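UL144 (Macacine herpesvirus 1, PDB 6NYP) belongs to the TNF-receptor superfamily and, as a viral mimic of a host receptor, probably binds the lymphocyte inhibitory receptor BTLA. Local coordinates at residues L10-P16 with C28-T34; T55-E61 with N72-K78; C18-R23 with T34-C39. All coordinates share one frame; numbering follows the deposited sequence.

All three contacts are closed by a disulfide, yet they differ in setting. Contacts 1 and 3 share T34 and alternate along the chain: T34 turns its hydroxyl to P16 in contact 1 and belongs to the strand 34-38 that forms a hairpin with strand 22-26 in contact 3. Both are partly buried, and a strand of another protein pairs antiparallel with T34-T37, continuing the sheet across the interface. Contact 2 lies at the surface, about 38 Å between centres from contact 1, and that protein does not reach its segments. Backbone bonds rule contact 3, one threonine hydroxyl serves contact 1, and an asparagine with two threonines supplies the polar chemistry of contact 2.

Contact 1. Residues L10-P16 with C28-T34; sequences LGDQCCP and CTQYTST
A disulfide, C15–C28, and a single hydrogen bond are the specific links across this contact, which has no strand pairing between its segments. C15 SG and C28 SG lie 2.0 Å apart with a chi3 of -81°, a left-handed twist. C28 reaches across by placing SG between its own backbone N and carbonyl carbon (chi1 89°), and this turns the sulfur towards strand 14-15. Q13, on its bent chain, lies with CG against C28 SG at 3.8 Å and its amide NE2 3.8 Å from the backbone N of Q30. T34 donates OG1 to the carbonyl O of P16 over 3.0 Å, in the carbonyl plane and on a lone pair, while the same OG1 sits 3.4 Å from P16 CD. L10 adds CD1, 3.9 Å from T34 CG2. The cysteine order fits the third-to-fifth pairing of a TNF-receptor cysteine-rich module, with C3–C14 as its first bridge. T34 also pairs with a strand of another protein. A covalent link thus joins strand 14-15 to the loop that begins at C28, and the T34 hydroxyl satisfies a proline carbonyl beside the strand edge used for that pairing.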
loop_
_atom_site.group_PDB
_atom_site.type_symbol
_atom_site.label_atom_id
_atom_site.label_comp_id
_atom_site.label_asym_id
_atom_site.label_seq_id
_atom_site.Cartn_x
_atom_site.Cartn_y
_atom_site.Cartn_z
ATOM N N LEU F 10 -9.961 -8.625 -5.627
ATOM C CA LEU F 10 -9.623 -9.692 -4.647
ATOM C C LEU F 10 -10.773 -10.704 -4.557
ATOM O O LEU F 10 -10.578 -11.842 -5.038
ATOM C CB LEU F 10 -9.263 -9.062 -3.298
ATOM C CG LEU F 10 -7.911 -8.341 -3.249
ATOM C CD1 LEU F 10 -7.520 -7.999 -1.819
ATOM C CD2 LEU F 10 -6.807 -9.161 -3.901
ATOM N N GLY F 11 -11.936 -10.321 -4.021
ATOM C CA GLY F 11 -13.174 -11.111 -4.175
ATOM C C GLY F 11 -13.974 -10.598 -5.361
ATOM O O GLY F 11 -13.417 -10.565 -6.478
ATOM N N ASP F 12 -15.200 -10.131 -5.107
ATOM C CA ASP F 12 -15.947 -9.189 -5.985
ATOM C C ASP F 12 -15.702 -7.760 -5.481
ATOM O O ASP F 12 -16.594 -6.903 -5.644
ATOM C CB ASP F 12 -17.435 -9.546 -6.028
ATOM C CG ASP F 12 -17.718 -10.961 -6.508
ATOM O OD1 ASP F 12 -16.852 -11.541 -7.201
ATOM O OD2 ASP F 12 -18.813 -11.476 -6.192
ATOM N N GLN F 13 -14.515 -7.514 -4.911
ATOM C CA GLN F 13 -14.137 -6.262 -4.205
ATOM C C GLN F 13 -12.875 -5.679 -4.855
ATOM O O GLN F 13 -11.921 -6.453 -5.127
ATOM C CB GLN F 13 -13.921 -6.562 -2.720
ATOM C CG GLN F 13 -13.783 -5.342 -1.811
ATOM C CD GLN F 13 -15.034 -4.500 -1.700
ATOM O OE1 GLN F 13 -16.081 -4.957 -1.241
ATOM N NE2 GLN F 13 -14.918 -3.233 -2.067
ATOM N N CYS F 14 -12.889 -4.363 -5.086
ATOM C CA CYS F 14 -11.759 -3.581 -5.647
ATOM C C CYS F 14 -10.879 -3.090 -4.491
ATOM O O CYS F 14 -11.392 -2.353 -3.621
ATOM C CB CYS F 14 -12.276 -2.423 -6.492
ATOM S SG CYS F 14 -13.027 -2.950 -8.055
ATOM N N CYS F 15 -9.605 -3.501 -4.483
ATOM C CA CYS F 15 -8.681 -3.343 -3.331
ATOM C C CYS F 15 -7.346 -2.758 -3.773
ATOM O O CYS F 15 -6.911 -2.954 -4.906
ATOM C CB CYS F 15 -8.445 -4.676 -2.632
ATOM S SG CYS F 15 -9.936 -5.334 -1.851
ATOM N N PRO F 16 -6.661 -2.020 -2.873
ATOM C CA PRO F 16 -5.263 -1.653 -3.086
ATOM C C PRO F 16 -4.397 -2.891 -3.297
ATOM O O PRO F 16 -4.591 -3.905 -2.632
ATOM C CB PRO F 16 -4.850 -0.957 -1.781
ATOM C CG PRO F 16 -6.155 -0.490 -1.165
ATOM C CD PRO F 16 -7.201 -1.490 -1.613
ATOM N N CYS F 28 -9.293 -6.539 1.463
ATOM C CA CYS F 28 -9.864 -5.222 1.843
ATOM C C CYS F 28 -11.393 -5.333 1.853
ATOM O O CYS F 28 -11.919 -6.316 1.309
ATOM C CB CYS F 28 -9.401 -4.114 0.901
ATOM S SG CYS F 28 -10.467 -3.868 -0.549
ATOM N N THR F 29 -12.068 -4.368 2.475
ATOM C CA THR F 29 -13.520 -4.099 2.307
ATOM C C THR F 29 -13.658 -2.683 1.749
ATOM O O THR F 29 -12.621 -2.043 1.509
ATOM C CB THR F 29 -14.290 -4.281 3.623
ATOM O OG1 THR F 29 -14.043 -3.169 4.487
ATOM C CG2 THR F 29 -13.931 -5.571 4.326
ATOM N N GLN F 30 -14.883 -2.202 1.572
ATOM C CA GLN F 30 -15.141 -0.835 1.056
ATOM C C GLN F 30 -14.529 0.196 2.010
ATOM O O GLN F 30 -14.165 1.286 1.537
ATOM C CB GLN F 30 -16.642 -0.619 0.894
ATOM C CG GLN F 30 -16.979 0.648 0.133
ATOM C CD GLN F 30 -18.464 0.879 0.057
ATOM O OE1 GLN F 30 -19.264 0.085 0.542
ATOM N NE2 GLN F 30 -18.838 1.981 -0.570
ATOM N N TYR F 31 -14.424 -0.135 3.300
ATOM C CA TYR F 31 -14.051 0.807 4.390
ATOM C C TYR F 31 -12.668 0.489 4.976
ATOM O O TYR F 31 -12.203 1.302 5.794
ATOM C CB TYR F 31 -15.105 0.759 5.499
ATOM C CG TYR F 31 -16.450 1.318 5.108
ATOM C CD1 TYR F 31 -17.418 0.523 4.514
ATOM C CD2 TYR F 31 -16.753 2.652 5.331
ATOM C CE1 TYR F 31 -18.641 1.046 4.124
ATOM C CE2 TYR F 31 -17.978 3.185 4.968
ATOM C CZ TYR F 31 -18.929 2.377 4.370
ATOM O OH TYR F 31 -20.138 2.897 4.005
ATOM N N THR F 32 -12.044 -0.634 4.603
ATOM C CA THR F 32 -10.805 -1.142 5.256
ATOM C C THR F 32 -9.711 -1.466 4.235
ATOM O O THR F 32 -10.015 -1.637 3.043
ATOM C CB THR F 32 -11.064 -2.397 6.096
ATOM O OG1 THR F 32 -11.605 -3.404 5.239
ATOM C CG2 THR F 32 -11.975 -2.121 7.271
ATOM N N SER F 33 -8.486 -1.570 4.745
ATOM C CA SER F 33 -7.217 -1.803 4.010
ATOM C C SER F 33 -7.061 -3.275 3.614
ATOM O O SER F 33 -7.712 -4.135 4.227
ATOM C CB SER F 33 -6.069 -1.361 4.872
ATOM O OG SER F 33 -6.383 -1.563 6.243
ATOM N N THR F 34 -6.205 -3.529 2.626
ATOM C CA THR F 34 -5.648 -4.861 2.278
ATOM C C THR F 34 -4.486 -5.152 3.231
ATOM O O THR F 34 -3.742 -4.204 3.524
ATOM C CB THR F 34 -5.092 -4.861 0.849
ATOM O OG1 THR F 34 -6.032 -4.251 -0.042
ATOM C CG2 THR F 34 -4.733 -6.243 0.353
#

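Contact 2. Residues T55-E61 with N72-K78; sequences TECQDTE and NTVCASK
Within the TNFR/NGFR cysteine-rich module, C57–C75 fits the fourth-to-sixth bridge and joins the loop before strand 62-65 to strand 74-76. C57 SG and C75 SG are 2.0 Å apart, with a chi3 of -82°. At one end of the bridge, N72 swings its amide towards T55, CG being anti to the backbone N (chi1 -165°). Its OD1 then accepts two bonds from T55. T55 N donates to N72 OD1 over 3.1 Å, in the carbonyl plane and on a lone pair, and T55 OG1 comes in tilted from that plane. T73 returns the grip, its OG1 donating to T55 O over 2.8 Å from above the carbonyl plane. At the other end, the type I turn Q58-E61 faces S77 and K78. The bent chain of K78 passes along the turn, with K78 CD 3.6 Å from T60 C. The E61 side chain extends beside C75, with OE2 3.8 Å from C75 CB. Strand 74-76 pairs antiparallel with strand 62-65 by backbone hydrogen bonds, V74 with I64 and R65, and A76 with V62. Within the turn, E61 OE2 accepts the backbone N-H of Q58 on its anti lone pair, Q58 N lying 3.2 Å away.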
loop_
_atom_site.group_PDB
_atom_site.type_symbol
_atom_site.label_atom_id
_atom_site.label_comp_id
_atom_site.label_asym_id
_atom_site.label_seq_id
_atom_site.Cartn_x
_atom_site.Cartn_y
_atom_site.Cartn_z
ATOM N N THR F 55 12.382 -22.613 -8.080
ATOM C CA THR F 55 12.912 -23.858 -8.694
ATOM C C THR F 55 14.420 -23.694 -8.906
ATOM O O THR F 55 14.856 -22.568 -9.186
ATOM C CB THR F 55 12.169 -24.229 -9.986
ATOM O OG1 THR F 55 12.393 -23.202 -10.952
ATOM C CG2 THR F 55 10.687 -24.442 -9.765
ATOM N N GLU F 56 15.178 -24.783 -8.780
ATOM C CA GLU F 56 16.650 -24.821 -8.994
ATOM C C GLU F 56 16.946 -25.419 -10.375
ATOM O O GLU F 56 16.542 -26.578 -10.613
ATOM C CB GLU F 56 17.322 -25.646 -7.893
ATOM C CG GLU F 56 16.925 -25.270 -6.470
ATOM C CD GLU F 56 18.014 -24.696 -5.577
ATOM O OE1 GLU F 56 17.750 -24.545 -4.372
ATOM O OE2 GLU F 56 19.119 -24.406 -6.082
ATOM N N CYS F 57 17.631 -24.671 -11.249
ATOM C CA CYS F 57 18.170 -25.177 -12.544
ATOM C C CYS F 57 19.285 -26.193 -12.244
ATOM O O CYS F 57 20.287 -25.797 -11.617
ATOM C CB CYS F 57 18.718 -24.061 -13.432
ATOM S SG CYS F 57 17.579 -22.694 -13.775
ATOM N N GLN F 58 19.104 -27.449 -12.660
ATOM C CA GLN F 58 20.002 -28.589 -12.336
ATOM C C GLN F 58 21.356 -28.415 -13.041
ATOM O O GLN F 58 21.507 -27.434 -13.799
ATOM C CB GLN F 58 19.309 -29.889 -12.733
ATOM C CG GLN F 58 19.056 -30.016 -14.230
ATOM C CD GLN F 58 17.744 -30.691 -14.545
ATOM O OE1 GLN F 58 16.713 -30.400 -13.944
ATOM N NE2 GLN F 58 17.770 -31.600 -15.508
ATOM N N ASP F 59 22.289 -29.339 -12.796
ATOM C CA ASP F 59 23.678 -29.342 -13.341
ATOM C C ASP F 59 23.660 -29.386 -14.879
ATOM O O ASP F 59 24.585 -28.795 -15.475
ATOM C CB ASP F 59 24.517 -30.477 -12.744
ATOM C CG ASP F 59 23.819 -31.826 -12.656
ATOM O OD1 ASP F 59 22.684 -31.937 -13.170
ATOM O OD2 ASP F 59 24.406 -32.745 -12.063
ATOM N N THR F 60 22.666 -30.044 -15.495
ATOM C CA THR F 60 22.514 -30.171 -16.978
ATOM C C THR F 60 21.704 -28.991 -17.545
ATOM O O THR F 60 20.996 -29.182 -18.560
ATOM C CB THR F 60 21.902 -31.527 -17.362
ATOM O OG1 THR F 60 21.861 -31.618 -18.786
ATOM C CG2 THR F 60 20.509 -31.749 -16.814
ATOM N N GLU F 61 21.834 -27.804 -16.940
ATOM C CA GLU F 61 21.093 -26.561 -17.300
ATOM C C GLU F 61 21.908 -25.335 -16.854
ATOM O O GLU F 61 22.795 -25.485 -15.976
ATOM C CB GLU F 61 19.712 -26.542 -16.636
ATOM C CG GLU F 61 18.667 -27.406 -17.324
ATOM C CD GLU F 61 17.330 -27.483 -16.601
ATOM O OE1 GLU F 61 16.307 -27.710 -17.280
ATOM O OE2 GLU F 61 17.312 -27.322 -15.360
ATOM N N ASN F 72 9.617 -16.735 -11.192
ATOM C CA ASN F 72 10.413 -17.973 -10.966
ATOM C C ASN F 72 11.735 -17.865 -11.739
ATOM O O ASN F 72 11.824 -16.984 -12.622
ATOM C CB ASN F 72 9.626 -19.214 -11.406
ATOM C CG ASN F 72 10.195 -20.517 -10.884
ATOM O OD1 ASN F 72 11.084 -20.522 -10.031
ATOM N ND2 ASN F 72 9.700 -21.628 -11.404
ATOM N N THR F 73 12.719 -18.722 -11.428
ATOM C CA THR F 73 13.977 -18.881 -12.214
ATOM C C THR F 73 13.618 -19.320 -13.639
ATOM O O THR F 73 12.574 -19.975 -13.810
ATOM C CB THR F 73 14.949 -19.896 -11.592
ATOM O OG1 THR F 73 14.297 -21.165 -11.543
ATOM C CG2 THR F 73 15.412 -19.536 -10.198
ATOM N N VAL F 74 14.441 -18.949 -14.619
ATOM C CA VAL F 74 14.336 -19.434 -16.026
ATOM C C VAL F 74 15.566 -20.298 -16.298
ATOM O O VAL F 74 16.684 -19.816 -16.023
ATOM C CB VAL F 74 14.219 -18.275 -17.036
ATOM C CG1 VAL F 74 14.002 -18.788 -18.454
ATOM C CG2 VAL F 74 13.122 -17.295 -16.643
ATOM N N CYS F 75 15.351 -21.526 -16.784
ATOM C CA CYS F 75 16.410 -22.520 -17.104
ATOM C C CYS F 75 16.388 -22.841 -18.602
ATOM O O CYS F 75 15.292 -22.818 -19.200
ATOM C CB CYS F 75 16.230 -23.805 -16.305
ATOM S SG CYS F 75 15.884 -23.524 -14.549
ATOM N N ALA F 76 17.564 -23.112 -19.175
ATOM C CA ALA F 76 17.756 -23.648 -20.542
ATOM C C ALA F 76 18.953 -24.606 -20.543
ATOM O O ALA F 76 19.830 -24.472 -19.656
ATOM C CB ALA F 76 17.945 -22.515 -21.523
ATOM N N SER F 77 18.986 -25.533 -21.507
ATOM C CA SER F 77 20.097 -26.490 -21.748
ATOM C C SER F 77 21.333 -25.734 -22.259
ATOM O O SER F 77 21.156 -24.734 -22.984
ATOM C CB SER F 77 19.671 -27.568 -22.715
ATOM O OG SER F 77 18.385 -28.070 -22.380
ATOM N N LYS F 78 22.534 -26.204 -21.906
ATOM C CA LYS F 78 23.837 -25.631 -22.354
ATOM C C LYS F 78 24.222 -26.242 -23.708
ATOM O O LYS F 78 24.129 -25.602 -24.758
ATOM C CB LYS F 78 24.942 -25.873 -21.318
ATOM C CG LYS F 78 25.100 -27.313 -20.841
ATOM C CD LYS F 78 24.398 -27.610 -19.526
ATOM C CE LYS F 78 25.301 -27.500 -18.314
ATOM N NZ LYS F 78 26.012 -26.200 -18.260
#

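Contact 3. Residues C18-R23 with T34-C39; sequences CKQGYR and TTCTLC
Strands 22-26 and 34-38 form an antiparallel hairpin in which Y22 faces L38 as a non-hydrogen-bonded pair and R23 faces T37 as a hydrogen-bonded one. R23 N donates to T37 O, and T37 N returns to R23 O over 2.9 Å, nearly along the C=O axis. Where the strand 22-26 begins, after the type I turn K19-Y22, G21 O receives the N-H of C39 in its carbonyl plane, extending the pairing by one step. Y22 and L38 put their side chains on the same face of the sheet. The methyl CD1 of L38 lies over one face of the tyrosine ring, 4.1 Å from its centroid and 18° off the normal, a CH-pi contact shifted towards the CZ side, and it also comes to 3.6 Å from G21 O. With CG anti to the backbone N (chi1 -165°), the leucine branch turns toward the ring, and chi2 sets CD1 over it. Y22 CB packs 3.8 Å from C36 CB. The C18–C36 disulfide then ties the segment start to the strand, with a chi3 of -86° and a left-handed twist. On the other face R23 runs beside T37, and its CD comes 4.3 Å from C39 SG, itself bridged to C51. T37 OG1 bonds to T25 OG1 and to a polar side chain of another protein, while T34, T35, C36 and T37 pair with a strand of that protein, so its sheet continues this one. Apolar side chains of that protein also pack against Y22 and C36. C18–C36 fits the fourth-to-sixth bridge of the cysteine-rich module. Three backbone bonds and one covalent bridge all join 34-39 to 18-23, whereas the other edge of strand 34-38 pairs with the strand of the other protein.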
loop_
_atom_site.group_PDB
_atom_site.type_symbol
_atom_site.label_atom_id
_atom_site.label_comp_id
_atom_site.label_asym_id
_atom_site.label_seq_id
_atom_site.Cartn_x
_atom_site.Cartn_y
_atom_site.Cartn_z
ATOM N N CYS F 18 -0.713 -5.182 -3.264
ATOM C CA CYS F 18 0.473 -5.369 -2.388
ATOM C C CYS F 18 1.733 -4.929 -3.143
ATOM O O CYS F 18 1.722 -4.957 -4.395
ATOM C CB CYS F 18 0.594 -6.825 -1.952
ATOM S SG CYS F 18 -0.732 -7.382 -0.848
ATOM N N LYS F 19 2.784 -4.543 -2.414
ATOM C CA LYS F 19 4.127 -4.258 -2.992
ATOM C C LYS F 19 4.770 -5.583 -3.433
ATOM O O LYS F 19 4.285 -6.649 -3.008
ATOM C CB LYS F 19 4.999 -3.487 -1.995
ATOM C CG LYS F 19 4.502 -2.091 -1.650
ATOM C CD LYS F 19 5.468 -1.295 -0.795
ATOM C CE LYS F 19 5.159 0.190 -0.765
ATOM N NZ LYS F 19 3.951 0.510 0.034
ATOM N N GLN F 20 5.835 -5.504 -4.230
ATOM C CA GLN F 20 6.378 -6.609 -5.071
ATOM C C GLN F 20 6.592 -7.903 -4.272
ATOM O O GLN F 20 6.113 -8.964 -4.738
ATOM C CB GLN F 20 7.679 -6.150 -5.730
ATOM C CG GLN F 20 7.453 -5.128 -6.833
ATOM C CD GLN F 20 8.512 -5.231 -7.900
ATOM O OE1 GLN F 20 9.705 -5.149 -7.618
ATOM N NE2 GLN F 20 8.068 -5.445 -9.128
ATOM N N GLY F 21 7.278 -7.837 -3.128
ATOM C CA GLY F 21 7.706 -9.040 -2.381
ATOM C C GLY F 21 6.646 -9.597 -1.447
ATOM O O GLY F 21 7.011 -10.390 -0.575
ATOM N N TYR F 22 5.380 -9.218 -1.628
ATOM C CA TYR F 22 4.286 -9.458 -0.653
ATOM C C TYR F 22 3.111 -10.172 -1.327
ATOM O O TYR F 22 2.862 -9.926 -2.523
ATOM C CB TYR F 22 3.823 -8.129 -0.058
ATOM C CG TYR F 22 4.844 -7.403 0.777
ATOM C CD1 TYR F 22 5.861 -6.663 0.196
ATOM C CD2 TYR F 22 4.751 -7.408 2.159
ATOM C CE1 TYR F 22 6.772 -5.957 0.965
ATOM C CE2 TYR F 22 5.672 -6.731 2.943
ATOM C CZ TYR F 22 6.686 -6.002 2.347
ATOM O OH TYR F 22 7.587 -5.339 3.126
ATOM N N ARG F 23 2.427 -11.038 -0.569
ATOM C CA ARG F 23 1.157 -11.706 -0.959
ATOM C C ARG F 23 0.030 -11.157 -0.072
ATOM O O ARG F 23 0.335 -10.717 1.078
ATOM C CB ARG F 23 1.278 -13.226 -0.793
ATOM C CG ARG F 23 1.033 -13.694 0.635
ATOM C CD ARG F 23 1.875 -14.831 1.159
ATOM N NE ARG F 23 1.443 -15.148 2.515
ATOM C CZ ARG F 23 1.997 -16.053 3.319
ATOM N NH1 ARG F 23 3.024 -16.778 2.907
ATOM N NH2 ARG F 23 1.512 -16.235 4.537
ATOM N N THR F 34 -6.205 -3.529 2.626
ATOM C CA THR F 34 -5.648 -4.861 2.278
ATOM C C THR F 34 -4.486 -5.152 3.231
ATOM O O THR F 34 -3.742 -4.204 3.524
ATOM C CB THR F 34 -5.092 -4.861 0.849
ATOM O OG1 THR F 34 -6.032 -4.251 -0.042
ATOM C CG2 THR F 34 -4.733 -6.243 0.353
ATOM N N THR F 35 -4.349 -6.388 3.713
ATOM C CA THR F 35 -3.187 -6.844 4.527
ATOM C C THR F 35 -2.273 -7.675 3.619
ATOM O O THR F 35 -2.789 -8.592 2.929
ATOM C CB THR F 35 -3.635 -7.610 5.779
ATOM O OG1 THR F 35 -4.620 -6.836 6.463
ATOM C CG2 THR F 35 -2.501 -7.915 6.727
ATOM N N CYS F 36 -0.986 -7.324 3.575
ATOM C CA CYS F 36 0.061 -8.007 2.770
ATOM C C CYS F 36 1.133 -8.564 3.708
ATOM O O CYS F 36 1.406 -7.910 4.731
ATOM C CB CYS F 36 0.699 -7.046 1.778
ATOM S SG CYS F 36 -0.536 -6.172 0.790
ATOM N N THR F 37 1.691 -9.732 3.390
ATOM C CA THR F 37 2.802 -10.350 4.162
ATOM C C THR F 37 3.963 -10.654 3.208
ATOM O O THR F 37 3.698 -11.064 2.057
ATOM C CB THR F 37 2.324 -11.569 4.966
ATOM O OG1 THR F 37 1.208 -11.178 5.767
ATOM C CG2 THR F 37 3.396 -12.132 5.873
ATOM N N LEU F 38 5.184 -10.382 3.671
ATOM C CA LEU F 38 6.474 -10.654 2.982
ATOM C C LEU F 38 6.587 -12.142 2.638
ATOM O O LEU F 38 6.595 -12.956 3.565
ATOM C CB LEU F 38 7.601 -10.206 3.921
ATOM C CG LEU F 38 8.996 -10.062 3.313
ATOM C CD1 LEU F 38 9.003 -9.107 2.125
ATOM C CD2 LEU F 38 9.980 -9.596 4.380
ATOM N N CYS F 39 6.679 -12.474 1.349
ATOM C CA CYS F 39 7.162 -13.799 0.869
ATOM C C CYS F 39 8.607 -13.971 1.328
ATOM O O CYS F 39 9.437 -13.115 1.045
ATOM C CB CYS F 39 7.074 -13.934 -0.648
ATOM S SG CYS F 39 5.440 -14.416 -1.266
#